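Local coordinates for iron-regulated outer membrane protein (Neisseria meningitidis, PDB 4B7O) that transports iron across the outer membrane as a TonB-dependent transporter with a plug domain inside a beta-barrel, at residues F232-F235 with K239-P242. Numbering follows the deposited sequence.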
loop_
_atom_site.group_PDB
_atom_site.type_symbol
_atom_site.label_atom_id
_atom_site.label_comp_id
_atom_site.label_asym_id
_atom_site.label_seq_id
_atom_site.Cartn_x
_atom_site.Cartn_y
_atom_site.Cartn_z
ATOM N N PHE A 232 -10.113 -6.058 -26.624
ATOM C CA PHE A 232 -10.722 -6.799 -25.523
ATOM C C PHE A 232 -12.198 -7.076 -25.854
ATOM O O PHE A 232 -12.907 -6.198 -26.399
ATOM C CB PHE A 232 -10.648 -5.971 -24.239
ATOM C CG PHE A 232 -11.383 -6.579 -23.074
ATOM C CD1 PHE A 232 -10.934 -7.792 -22.482
ATOM C CD2 PHE A 232 -12.536 -5.962 -22.573
ATOM C CE1 PHE A 232 -11.622 -8.353 -21.412
ATOM C CE2 PHE A 232 -13.223 -6.504 -21.505
ATOM C CZ PHE A 232 -12.768 -7.699 -20.918
ATOM N N ARG A 233 -12.630 -8.288 -25.502
ATOM C CA ARG A 233 -14.020 -8.691 -25.541
ATOM C C ARG A 233 -14.490 -9.297 -24.236
ATOM O O ARG A 233 -13.895 -10.256 -23.702
ATOM C CB ARG A 233 -14.306 -9.643 -26.711
ATOM C CG ARG A 233 -14.447 -8.972 -28.072
ATOM C CD ARG A 233 -15.310 -7.710 -28.012
ATOM N NE ARG A 233 -15.203 -6.858 -29.222
ATOM C CZ ARG A 233 -16.195 -6.598 -30.096
ATOM N NH1 ARG A 233 -17.418 -7.098 -29.925
ATOM N NH2 ARG A 233 -15.974 -5.811 -31.145
ATOM N N ASN A 234 -15.550 -8.690 -23.696
ATOM C CA ASN A 234 -16.422 -9.291 -22.670
ATOM C C ASN A 234 -16.783 -10.751 -22.905
ATOM O O ASN A 234 -16.710 -11.220 -24.029
ATOM C CB ASN A 234 -17.786 -8.610 -22.792
ATOM C CG ASN A 234 -18.097 -7.802 -21.615
ATOM O OD1 ASN A 234 -17.899 -8.264 -20.506
ATOM N ND2 ASN A 234 -18.555 -6.599 -21.813
ATOM N N PHE A 235 -17.316 -11.407 -21.877
ATOM C CA PHE A 235 -17.902 -12.730 -22.029
ATOM C C PHE A 235 -19.187 -12.700 -22.880
ATOM O O PHE A 235 -19.605 -13.727 -23.383
ATOM C CB PHE A 235 -18.298 -13.262 -20.692
ATOM C CG PHE A 235 -19.467 -12.563 -20.115
ATOM C CD1 PHE A 235 -19.345 -11.233 -19.663
ATOM C CD2 PHE A 235 -20.716 -13.199 -20.036
ATOM C CE1 PHE A 235 -20.431 -10.568 -19.101
ATOM C CE2 PHE A 235 -21.814 -12.531 -19.494
ATOM C CZ PHE A 235 -21.675 -11.216 -19.030
ATOM N N LYS A 239 -17.175 -4.339 -24.567
ATOM C CA LYS A 239 -15.845 -3.766 -24.323
ATOM C C LYS A 239 -15.565 -3.652 -22.838
ATOM O O LYS A 239 -14.397 -3.666 -22.401
ATOM C CB LYS A 239 -15.768 -2.362 -24.895
ATOM C CG LYS A 239 -16.085 -2.261 -26.373
ATOM C CD LYS A 239 -16.760 -0.927 -26.727
ATOM C CE LYS A 239 -16.221 -0.424 -28.054
ATOM N NZ LYS A 239 -15.397 -1.532 -28.637
ATOM N N THR A 240 -16.628 -3.498 -22.048
ATOM C CA THR A 240 -16.451 -3.188 -20.632
ATOM C C THR A 240 -15.994 -4.399 -19.821
ATOM O O THR A 240 -16.230 -5.517 -20.202
ATOM C CB THR A 240 -17.724 -2.619 -20.018
ATOM O OG1 THR A 240 -18.727 -3.633 -20.073
ATOM C CG2 THR A 240 -18.211 -1.384 -20.751
ATOM N N VAL A 241 -15.346 -4.163 -18.681
ATOM C CA VAL A 241 -14.932 -5.232 -17.800
ATOM C C VAL A 241 -16.070 -5.365 -16.772
ATOM O O VAL A 241 -16.348 -4.439 -15.989
ATOM C CB VAL A 241 -13.578 -4.865 -17.131
ATOM C CG1 VAL A 241 -13.163 -5.898 -16.093
ATOM C CG2 VAL A 241 -12.482 -4.671 -18.179
ATOM N N PRO A 242 -16.766 -6.501 -16.773
ATOM C CA PRO A 242 -17.973 -6.616 -15.918
ATOM C C PRO A 242 -17.736 -6.479 -14.370
ATOM O O PRO A 242 -16.740 -7.004 -13.827
ATOM C CB PRO A 242 -18.514 -7.988 -16.274
ATOM C CG PRO A 242 -17.988 -8.218 -17.634
ATOM C CD PRO A 242 -16.618 -7.637 -17.673
#
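F232, N234 and F235 meet K239 to P242 in a loop folded back on itself, a contact of side chains from one arm with backbone and side chains of the other, within the connection between barrel strands 212-223 and 246-259. In a TonB-dependent transporter a long loop of this sort is expected on the extracellular side. F232 brings its ring to the backbone of the other arm. Its CG stands anti to the backbone N (chi1 174°), which carries the ring across with its edge leading. There CD2 lies 3.0 Å from the carbonyl O of K239 and CE2 lies 3.4 Å from that of T240, both oxygens near the ring plane, so the weakly positive C-H edge probably meets two partly negative carbonyl oxygens. CE2 also packs against CG2 of V241 at 3.9 Å, the two side chains crossing at about a right angle. Over one face of the same ring sits the backbone N of N234, offset toward the rim. From N234 the amide reaches T240: ND2 donates to OG1 over 3.4 Å, a weak bond bent to 147°. The carbonyl O of T240 is nearer to ND2, at 3.0 Å, but the angle is too poor for a hydrogen bond. F235 sets the edge of its ring against the pyrrolidine ring of P242, with CE1 3.7 Å from CG. Beyond the pair, V241 is tied by backbone hydrogen bonding to Y226 and its carbonyl O accepts a hydrogen bond from OG of S244, while R233 NH1 bonds to the carbonyl O of G237 between the two arms. With one weak hydrogen bond between the arms, and the rest made by aromatic edges at carbonyl oxygens and by apolar contacts, the directional part of the pairing is slight.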